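Local coordinates for nucleoporin NUP170 (Chaetomium thermophilum, PDB 5HAX), which is a nucleoporin, probably a scaffold component of the nuclear pore complex, built from a beta-propeller-like region and a helical domain, at residues L382-F392 against T440-F450; N461-Q469 against Y594-L602. All blocks are in the same frame, centred on the assembly; numbering follows the deposited sequence.

Contact 1 of 2, residues L382-F392 against T440-F450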
loop_
_atom_site.group_PDB
_atom_site.type_symbol
_atom_site.label_atom_id
_atom_site.label_comp_id
_atom_site.label_asym_id
_atom_site.label_seq_id
_atom_site.Cartn_x
_atom_site.Cartn_y
_atom_site.Cartn_z
ATOM N N LEU A 382 0.468 2.470 20.484
ATOM C CA LEU A 382 0.744 1.652 19.312
ATOM C C LEU A 382 0.811 2.556 18.093
ATOM O O LEU A 382 0.121 3.575 18.028
ATOM C CB LEU A 382 -0.338 0.583 19.099
ATOM C CG LEU A 382 -0.530 -0.447 20.209
ATOM C CD1 LEU A 382 -1.828 -1.211 19.996
ATOM C CD2 LEU A 382 0.654 -1.399 20.253
ATOM N N GLY A 383 1.631 2.169 17.122
ATOM C CA GLY A 383 1.789 2.958 15.913
ATOM C C GLY A 383 2.144 2.100 14.721
ATOM O O GLY A 383 2.850 1.095 14.845
ATOM N N PHE A 384 1.658 2.517 13.549
ATOM C CA PHE A 384 1.862 1.785 12.306
ATOM C C PHE A 384 2.040 2.764 11.155
ATOM O O PHE A 384 1.384 3.810 11.115
ATOM C CB PHE A 384 0.674 0.860 12.004
ATOM C CG PHE A 384 0.299 -0.045 13.144
ATOM C CD1 PHE A 384 0.801 -1.333 13.216
ATOM C CD2 PHE A 384 -0.561 0.390 14.141
ATOM C CE1 PHE A 384 0.456 -2.168 14.264
ATOM C CE2 PHE A 384 -0.908 -0.440 15.189
ATOM C CZ PHE A 384 -0.398 -1.720 15.249
ATOM N N ARG A 385 2.924 2.418 10.217
ATOM C CA ARG A 385 3.108 3.180 8.986
ATOM C C ARG A 385 3.034 2.232 7.800
ATOM O O ARG A 385 3.657 1.165 7.811
ATOM C CB ARG A 385 4.443 3.932 8.966
ATOM C CG ARG A 385 4.629 4.820 7.734
ATOM C CD ARG A 385 6.066 5.312 7.592
ATOM N NE ARG A 385 6.226 6.224 6.461
ATOM C CZ ARG A 385 6.426 5.840 5.201
ATOM N NH1 ARG A 385 6.486 4.552 4.887
ATOM N NH2 ARG A 385 6.559 6.751 4.246
ATOM N N PHE A 386 2.272 2.629 6.782
ATOM C CA PHE A 386 2.172 1.897 5.526
ATOM C C PHE A 386 2.504 2.837 4.379
ATOM O O PHE A 386 2.083 3.998 4.379
ATOM C CB PHE A 386 0.767 1.310 5.328
ATOM C CG PHE A 386 0.298 0.464 6.475
ATOM C CD1 PHE A 386 0.683 -0.860 6.575
ATOM C CD2 PHE A 386 -0.531 0.991 7.449
ATOM C CE1 PHE A 386 0.253 -1.642 7.627
ATOM C CE2 PHE A 386 -0.964 0.213 8.503
ATOM C CZ PHE A 386 -0.571 -1.105 8.592
ATOM N N SER A 387 3.276 2.341 3.414
ATOM C CA SER A 387 3.570 3.106 2.208
ATOM C C SER A 387 2.260 3.554 1.568
ATOM O O SER A 387 1.297 2.786 1.539
ATOM C CB SER A 387 4.388 2.277 1.214
ATOM O OG SER A 387 5.631 1.880 1.765
ATOM N N PRO A 388 2.212 4.791 1.044
ATOM C CA PRO A 388 3.288 5.780 0.924
ATOM C C PRO A 388 3.413 6.711 2.135
ATOM O O PRO A 388 3.962 7.805 1.997
ATOM C CB PRO A 388 2.875 6.564 -0.318
ATOM C CG PRO A 388 1.387 6.586 -0.230
ATOM C CD PRO A 388 0.965 5.291 0.441
ATOM N N GLY A 389 2.913 6.290 3.296
ATOM C CA GLY A 389 3.047 7.085 4.504
ATOM C C GLY A 389 1.808 7.140 5.377
ATOM O O GLY A 389 1.743 7.952 6.305
ATOM N N TYR A 390 0.820 6.293 5.094
ATOM C CA TYR A 390 -0.373 6.218 5.931
ATOM C C TYR A 390 0.023 5.877 7.364
ATOM O O TYR A 390 0.667 4.855 7.607
ATOM C CB TYR A 390 -1.334 5.162 5.383
ATOM C CG TYR A 390 -1.694 5.307 3.919
ATOM C CD1 TYR A 390 -1.839 6.559 3.327
ATOM C CD2 TYR A 390 -1.892 4.181 3.125
ATOM C CE1 TYR A 390 -2.172 6.679 1.987
ATOM C CE2 TYR A 390 -2.225 4.292 1.790
ATOM C CZ TYR A 390 -2.366 5.540 1.225
ATOM O OH TYR A 390 -2.694 5.641 -0.110
ATOM N N PHE A 391 -0.373 6.727 8.311
ATOM C CA PHE A 391 0.076 6.641 9.698
ATOM C C PHE A 391 -1.125 6.450 10.616
ATOM O O PHE A 391 -2.060 7.256 10.591
ATOM C CB PHE A 391 0.859 7.902 10.081
ATOM C CG PHE A 391 1.242 7.976 11.535
ATOM C CD1 PHE A 391 1.924 6.938 12.144
ATOM C CD2 PHE A 391 0.946 9.104 12.283
ATOM C CE1 PHE A 391 2.284 7.013 13.478
ATOM C CE2 PHE A 391 1.306 9.186 13.613
ATOM C CZ PHE A 391 1.979 8.140 14.210
ATOM N N PHE A 392 -1.092 5.389 11.421
ATOM C CA PHE A 392 -2.103 5.109 12.438
ATOM C C PHE A 392 -1.444 5.159 13.809
ATOM O O PHE A 392 -0.457 4.456 14.043
ATOM C CB PHE A 392 -2.740 3.729 12.231
ATOM C CG PHE A 392 -3.617 3.629 11.013
ATOM C CD1 PHE A 392 -4.994 3.588 11.141
ATOM C CD2 PHE A 392 -3.067 3.558 9.745
ATOM C CE1 PHE A 392 -5.807 3.487 10.026
ATOM C CE2 PHE A 392 -3.877 3.458 8.626
ATOM C CZ PHE A 392 -5.245 3.423 8.769
ATOM N N THR A 440 -7.527 -1.101 21.128
ATOM C CA THR A 440 -6.909 -1.520 19.878
ATOM C C THR A 440 -5.753 -2.471 20.157
ATOM O O THR A 440 -4.952 -2.252 21.069
ATOM C CB THR A 440 -6.415 -0.305 19.093
ATOM O OG1 THR A 440 -7.497 0.615 18.902
ATOM C CG2 THR A 440 -5.863 -0.725 17.731
ATOM N N ILE A 441 -5.675 -3.535 19.363
ATOM C CA ILE A 441 -4.659 -4.570 19.513
ATOM C C ILE A 441 -3.675 -4.553 18.348
ATOM O O ILE A 441 -2.461 -4.602 18.549
ATOM C CB ILE A 441 -5.316 -5.961 19.660
ATOM C CG1 ILE A 441 -6.091 -6.032 20.980
ATOM C CG2 ILE A 441 -4.265 -7.071 19.601
ATOM C CD1 ILE A 441 -6.989 -7.239 21.103
ATOM N N GLU A 442 -4.183 -4.485 17.121
ATOM C CA GLU A 442 -3.338 -4.604 15.943
ATOM C C GLU A 442 -4.045 -3.953 14.764
ATOM O O GLU A 442 -5.277 -3.894 14.719
ATOM C CB GLU A 442 -3.023 -6.075 15.641
ATOM C CG GLU A 442 -1.828 -6.288 14.731
ATOM C CD GLU A 442 -1.596 -7.754 14.407
ATOM O OE1 GLU A 442 -2.212 -8.618 15.068
ATOM O OE2 GLU A 442 -0.799 -8.042 13.489
ATOM N N ILE A 443 -3.250 -3.463 13.815
ATOM C CA ILE A 443 -3.754 -2.858 12.588
ATOM C C ILE A 443 -2.945 -3.419 11.428
ATOM O O ILE A 443 -1.710 -3.370 11.451
ATOM C CB ILE A 443 -3.667 -1.319 12.625
ATOM C CG1 ILE A 443 -4.508 -0.773 13.784
ATOM C CG2 ILE A 443 -4.137 -0.722 11.297
ATOM C CD1 ILE A 443 -4.416 0.733 13.975
ATOM N N GLY A 444 -3.635 -3.950 10.427
ATOM C CA GLY A 444 -2.973 -4.574 9.294
ATOM C C GLY A 444 -3.627 -4.192 7.984
ATOM O O GLY A 444 -4.818 -3.879 7.922
ATOM N N LEU A 445 -2.822 -4.224 6.926
ATOM C CA LEU A 445 -3.284 -3.889 5.586
ATOM C C LEU A 445 -4.028 -5.076 4.983
ATOM O O LEU A 445 -3.546 -6.211 5.037
ATOM C CB LEU A 445 -2.091 -3.498 4.711
ATOM C CG LEU A 445 -2.355 -3.112 3.255
ATOM C CD1 LEU A 445 -3.089 -1.786 3.159
ATOM C CD2 LEU A 445 -1.044 -3.058 2.483
ATOM N N THR A 446 -5.208 -4.812 4.414
ATOM C CA THR A 446 -6.026 -5.853 3.798
ATOM C C THR A 446 -5.903 -5.895 2.283
ATOM O O THR A 446 -6.221 -6.928 1.682
ATOM C CB THR A 446 -7.506 -5.660 4.154
ATOM O OG1 THR A 446 -8.018 -4.503 3.483
ATOM C CG2 THR A 446 -7.690 -5.506 5.655
ATOM N N THR A 447 -5.466 -4.806 1.660
ATOM C CA THR A 447 -5.304 -4.725 0.219
ATOM C C THR A 447 -3.830 -4.894 -0.145
ATOM O O THR A 447 -2.962 -5.042 0.717
ATOM C CB THR A 447 -5.857 -3.395 -0.296
ATOM O OG1 THR A 447 -5.436 -2.337 0.573
ATOM C CG2 THR A 447 -7.375 -3.430 -0.330
ATOM N N ALA A 448 -3.548 -4.878 -1.445
ATOM C CA ALA A 448 -2.186 -5.066 -1.909
ATOM C C ALA A 448 -1.321 -3.865 -1.524
ATOM O O ALA A 448 -1.806 -2.731 -1.489
ATOM C CB ALA A 448 -2.157 -5.258 -3.422
ATOM N N PRO A 449 -0.040 -4.088 -1.224
ATOM C CA PRO A 449 0.839 -2.969 -0.860
ATOM C C PRO A 449 0.826 -1.872 -1.916
ATOM O O PRO A 449 0.804 -2.137 -3.119
ATOM C CB PRO A 449 2.217 -3.627 -0.747
ATOM C CG PRO A 449 1.930 -5.044 -0.408
ATOM C CD PRO A 449 0.648 -5.387 -1.111
ATOM N N PHE A 450 0.832 -0.626 -1.450
ATOM C CA PHE A 450 0.765 0.515 -2.351
ATOM C C PHE A 450 2.090 0.710 -3.074
ATOM O O PHE A 450 3.168 0.593 -2.481
ATOM C CB PHE A 450 0.407 1.783 -1.574
ATOM C CG PHE A 450 0.337 3.024 -2.429
ATOM C CD1 PHE A 450 1.481 3.750 -2.722
ATOM C CD2 PHE A 450 -0.877 3.472 -2.925
ATOM C CE1 PHE A 450 1.418 4.891 -3.502
ATOM C CE2 PHE A 450 -0.945 4.614 -3.705
ATOM C CZ PHE A 450 0.204 5.325 -3.992
HETATM O O HOH W 1 0.831 -0.048 1.331
#
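Ile443 rises against one face of the Phe384 ring. Its CB sits 4.0 Å from the ring centroid, 17° off the normal, in a CH-pi contact; CG1 leans on Phe384 CE2, and the terminal CD1 reaches the CB of Phe392 at 3.9 Å. With CG1 anti to the carbonyl carbon (chi1 -61°), the branch CG2 is left to lie over a face of the Phe392 ring, and it also approaches Phe386. An alanine in place of Phe384 would probably leave Ile443 without its aromatic cover and open a gap between the two strands. Strands 382-386 and 440-445, whose axes approach to 8.1 Å at an angle of 2°, are edge strands of successive sheets, consistent with neighbouring blades of a beta-propeller meeting through side chains. Phe386 turns its edge to the carbonyl of the same isoleucine, CZ lying 3.8 Å from Ile443 O, and meets Phe474 of the adjacent strand 473-478. Where the first strand turns, Gly389 and Tyr390 form a classic beta bulge opposite Phe386. Here Pro388, after a cis peptide bond, sets CD over a face of the Phe450 ring, 3.9 Å from its centroid, while one water bridges Ser387 O and Phe450 N.

Contact 2 of 2, residues N461-Q469 against Y594-L602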
loop_
_atom_site.group_PDB
_atom_site.type_symbol
_atom_site.label_atom_id
_atom_site.label_comp_id
_atom_site.label_asym_id
_atom_site.label_seq_id
_atom_site.Cartn_x
_atom_site.Cartn_y
_atom_site.Cartn_z
ATOM N N ASN A 461 2.817 8.589 -5.674
ATOM C CA ASN A 461 1.833 9.360 -6.434
ATOM C C ASN A 461 0.471 8.670 -6.357
ATOM O O ASN A 461 0.070 7.896 -7.230
ATOM C CB ASN A 461 2.290 9.536 -7.875
ATOM C CG ASN A 461 1.503 10.605 -8.605
ATOM O OD1 ASN A 461 0.435 11.022 -8.156
ATOM N ND2 ASN A 461 2.024 11.052 -9.740
ATOM N N GLU A 462 -0.261 8.982 -5.282
ATOM C CA GLU A 462 -1.616 8.458 -5.117
ATOM C C GLU A 462 -2.516 8.859 -6.277
ATOM O O GLU A 462 -3.377 8.081 -6.706
ATOM C CB GLU A 462 -2.233 8.966 -3.816
ATOM C CG GLU A 462 -1.595 8.480 -2.535
ATOM C CD GLU A 462 -2.410 8.892 -1.326
ATOM O OE1 GLU A 462 -3.103 8.027 -0.752
ATOM O OE2 GLU A 462 -2.377 10.086 -0.963
ATOM N N LEU A 463 -2.356 10.088 -6.775
ATOM C CA LEU A 463 -3.245 10.592 -7.814
ATOM C C LEU A 463 -3.160 9.737 -9.070
ATOM O O LEU A 463 -4.169 9.505 -9.743
ATOM C CB LEU A 463 -2.895 12.047 -8.128
ATOM C CG LEU A 463 -3.043 13.001 -6.941
ATOM C CD1 LEU A 463 -2.326 14.312 -7.212
ATOM C CD2 LEU A 463 -4.511 13.246 -6.639
ATOM N N ALA A 464 -1.964 9.237 -9.381
ATOM C CA ALA A 464 -1.751 8.508 -10.624
ATOM C C ALA A 464 -2.449 7.154 -10.629
ATOM O O ALA A 464 -2.812 6.655 -11.702
ATOM C CB ALA A 464 -0.254 8.325 -10.861
ATOM N N VAL A 465 -2.651 6.548 -9.458
ATOM C CA VAL A 465 -3.161 5.184 -9.353
ATOM C C VAL A 465 -4.602 5.146 -8.857
ATOM O O VAL A 465 -5.089 4.078 -8.463
ATOM C CB VAL A 465 -2.256 4.326 -8.451
ATOM C CG1 VAL A 465 -0.885 4.158 -9.086
ATOM C CG2 VAL A 465 -2.133 4.938 -7.062
ATOM N N GLN A 466 -5.304 6.283 -8.875
ATOM C CA GLN A 466 -6.676 6.328 -8.378
ATOM C C GLN A 466 -7.575 5.298 -9.052
ATOM O O GLN A 466 -8.531 4.814 -8.437
ATOM C CB GLN A 466 -7.267 7.726 -8.586
ATOM C CG GLN A 466 -6.710 8.796 -7.664
ATOM C CD GLN A 466 -7.333 10.156 -7.924
ATOM O OE1 GLN A 466 -8.340 10.515 -7.313
ATOM N NE2 GLN A 466 -6.740 10.915 -8.839
ATOM N N PHE A 467 -7.286 4.950 -10.309
ATOM C CA PHE A 467 -8.158 4.090 -11.104
ATOM C C PHE A 467 -7.495 2.775 -11.499
ATOM O O PHE A 467 -8.083 2.010 -12.274
ATOM C CB PHE A 467 -8.619 4.843 -12.354
ATOM C CG PHE A 467 -8.892 6.299 -12.108
ATOM C CD1 PHE A 467 -9.996 6.694 -11.373
ATOM C CD2 PHE A 467 -8.036 7.271 -12.597
ATOM C CE1 PHE A 467 -10.246 8.031 -11.136
ATOM C CE2 PHE A 467 -8.281 8.611 -12.364
ATOM C CZ PHE A 467 -9.387 8.991 -11.631
ATOM N N ASP A 468 -6.297 2.488 -10.987
ATOM C CA ASP A 468 -5.589 1.246 -11.283
ATOM C C ASP A 468 -5.611 0.242 -10.142
ATOM O O ASP A 468 -5.498 -0.958 -10.395
ATOM C CB ASP A 468 -4.127 1.538 -11.644
ATOM C CG ASP A 468 -3.917 1.725 -13.132
ATOM O OD1 ASP A 468 -4.465 0.928 -13.924
ATOM O OD2 ASP A 468 -3.200 2.673 -13.509
ATOM N N GLN A 469 -5.741 0.705 -8.901
ATOM C CA GLN A 469 -5.784 -0.167 -7.737
ATOM C C GLN A 469 -6.768 0.416 -6.735
ATOM O O GLN A 469 -6.865 1.638 -6.593
ATOM C CB GLN A 469 -4.393 -0.321 -7.103
ATOM C CG GLN A 469 -3.745 0.993 -6.691
ATOM C CD GLN A 469 -2.274 0.836 -6.340
ATOM O OE1 GLN A 469 -1.880 0.985 -5.183
ATOM N NE2 GLN A 469 -1.454 0.540 -7.342
ATOM N N TYR A 594 -6.245 12.356 -17.218
ATOM C CA TYR A 594 -7.140 11.242 -16.925
ATOM C C TYR A 594 -6.882 10.067 -17.862
ATOM O O TYR A 594 -6.723 8.926 -17.415
ATOM C CB TYR A 594 -8.593 11.708 -17.028
ATOM C CG TYR A 594 -9.605 10.641 -16.687
ATOM C CD1 TYR A 594 -9.483 9.888 -15.529
ATOM C CD2 TYR A 594 -10.691 10.394 -17.517
ATOM C CE1 TYR A 594 -10.407 8.912 -15.209
ATOM C CE2 TYR A 594 -11.622 9.419 -17.206
ATOM C CZ TYR A 594 -11.476 8.682 -16.050
ATOM O OH TYR A 594 -12.397 7.710 -15.732
ATOM N N LEU A 595 -6.836 10.331 -19.172
ATOM C CA LEU A 595 -6.630 9.257 -20.140
ATOM C C LEU A 595 -5.309 8.536 -19.900
ATOM O O LEU A 595 -5.251 7.301 -19.948
ATOM C CB LEU A 595 -6.676 9.815 -21.563
ATOM C CG LEU A 595 -6.342 8.817 -22.678
ATOM C CD1 LEU A 595 -7.307 7.642 -22.653
ATOM C CD2 LEU A 595 -6.358 9.506 -24.033
ATOM N N THR A 596 -4.237 9.293 -19.656
ATOM C CA THR A 596 -2.936 8.680 -19.406
ATOM C C THR A 596 -3.004 7.722 -18.228
ATOM O O THR A 596 -2.519 6.587 -18.304
ATOM C CB THR A 596 -1.889 9.764 -19.149
ATOM O OG1 THR A 596 -1.762 10.594 -20.312
ATOM C CG2 THR A 596 -0.530 9.142 -18.817
ATOM N N ARG A 597 -3.615 8.161 -17.128
ATOM C CA ARG A 597 -3.662 7.341 -15.923
ATOM C C ARG A 597 -4.513 6.094 -16.126
ATOM O O ARG A 597 -4.306 5.085 -15.443
ATOM C CB ARG A 597 -4.177 8.181 -14.752
ATOM C CG ARG A 597 -3.180 9.242 -14.301
ATOM C CD ARG A 597 -3.785 10.242 -13.324
ATOM N NE ARG A 597 -2.764 11.126 -12.758
ATOM C CZ ARG A 597 -3.018 12.155 -11.954
ATOM N NH1 ARG A 597 -4.267 12.449 -11.615
ATOM N NH2 ARG A 597 -2.020 12.897 -11.491
ATOM N N LEU A 598 -5.464 6.133 -17.062
ATOM C CA LEU A 598 -6.261 4.945 -17.352
ATOM C C LEU A 598 -5.442 3.862 -18.050
ATOM O O LEU A 598 -5.777 2.675 -17.943
ATOM C CB LEU A 598 -7.475 5.310 -18.207
ATOM C CG LEU A 598 -8.587 6.139 -17.562
ATOM C CD1 LEU A 598 -9.675 6.408 -18.592
ATOM C CD2 LEU A 598 -9.172 5.458 -16.331
ATOM N N VAL A 599 -4.375 4.236 -18.762
ATOM C CA VAL A 599 -3.595 3.292 -19.555
ATOM C C VAL A 599 -2.139 3.210 -19.103
ATOM O O VAL A 599 -1.310 2.629 -19.808
ATOM C CB VAL A 599 -3.668 3.634 -21.058
ATOM C CG1 VAL A 599 -5.111 3.636 -21.537
ATOM C CG2 VAL A 599 -2.992 4.970 -21.349
ATOM N N ARG A 600 -1.805 3.768 -17.936
ATOM C CA ARG A 600 -0.404 3.816 -17.525
ATOM C C ARG A 600 0.189 2.420 -17.351
ATOM O O ARG A 600 1.383 2.220 -17.604
ATOM C CB ARG A 600 -0.261 4.619 -16.230
ATOM C CG ARG A 600 -0.744 3.895 -14.988
ATOM C CD ARG A 600 -0.999 4.862 -13.840
ATOM N NE ARG A 600 0.175 5.672 -13.517
ATOM C CZ ARG A 600 1.106 5.339 -12.624
ATOM N NH1 ARG A 600 2.132 6.152 -12.404
ATOM N NH2 ARG A 600 1.018 4.201 -11.947
ATOM N N THR A 601 -0.620 1.443 -16.933
ATOM C CA THR A 601 -0.128 0.076 -16.793
ATOM C C THR A 601 0.099 -0.611 -18.136
ATOM O O THR A 601 0.744 -1.664 -18.168
ATOM C CB THR A 601 -1.105 -0.768 -15.969
ATOM O OG1 THR A 601 -2.363 -0.856 -16.653
ATOM C CG2 THR A 601 -1.319 -0.164 -14.587
ATOM N N LEU A 602 -0.408 -0.042 -19.231
ATOM C CA LEU A 602 -0.353 -0.647 -20.558
ATOM C C LEU A 602 0.728 -0.040 -21.442
ATOM O O LEU A 602 1.521 -0.771 -22.043
ATOM C CB LEU A 602 -1.710 -0.483 -21.254
ATOM C CG LEU A 602 -2.610 -1.708 -21.386
ATOM C CD1 LEU A 602 -2.790 -2.397 -20.049
ATOM C CD2 LEU A 602 -3.955 -1.288 -21.961
HETATM O O HOH W 2 -5.068 5.438 -12.149
HETATM O O HOH W 3 -3.715 1.520 -16.541
HETATM O O HOH W 4 -0.361 1.934 -11.882
#
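Arg597 lays its extended side chain along the backbone of Leu463 and Ala464, NE coming to 3.5 Å from Ala464 CA and one face of the guanidinium lying against Leu463 O. That carbonyl is instead gripped from within its own loop, by Gln466 NE2 at 3.1 Å, in the carbonyl plane and on a lone pair. The guanidinium finds its charge partners in Glu524 of helix 522-533 and Asp20 of helix 5-20. The contact thus docks the loop between helix 456-459 and strand 473-478, within the propeller-like region, on the C-terminal part of helix 586-599 in the helical region, and Arg597 draws two further helices into the junction. At the loop's start Asn461 OD1 accepts from Ala464 N in an Asx motif. On the other flank Phe467 and Tyr594 make a T-shaped pair, centroids 5.1 Å apart and planes at 84°, with the edge of the tyrosine directed at the phenylalanine face; Gln466 CB covers the opposite face of Phe467. Tyr594 CG, anti to its own amide nitrogen (chi1 -178°), carries the ring across to this position, and Leu598 CD1 backs it. One water donates to Ala464 O at 2.6 Å, accepts from Phe467 N and reaches Arg597 O only by a weak bond. Arg600 passes a guanidinium face over Ala464 CB; Asp468 OD2 lies against the aliphatic CG and CD of Arg600, while OD2 and NE stay 4.5 Å apart, beyond a salt bridge. Arg600 NH2 donates to Ala452 O and, at 2.7 Å, to a water in the guanidinium plane that donates weakly to Asp468 OD2.

Contact 1 lies within the propeller-like region, whereas contact 2 joins that region to the helices that follow; their centres are about 22 Å apart. Along the chain they come in series, the segment 440-450 ending shortly before 461-469 begins, and they also touch directly. Tyr390 OH of contact 1 lies 2.5 Å from Glu462 OE1 of contact 2, a probable hydrogen bond, and the same glutamate pairs through OE2 with Arg487. Beside it the Phe450 ring bears on the loop: its CE2 is 3.6 Å from Val465 CG2 and its CZ 3.8 Å from Glu462 CA. Residues 461-469 therefore pack on contact 1 as well as on helix 586-599.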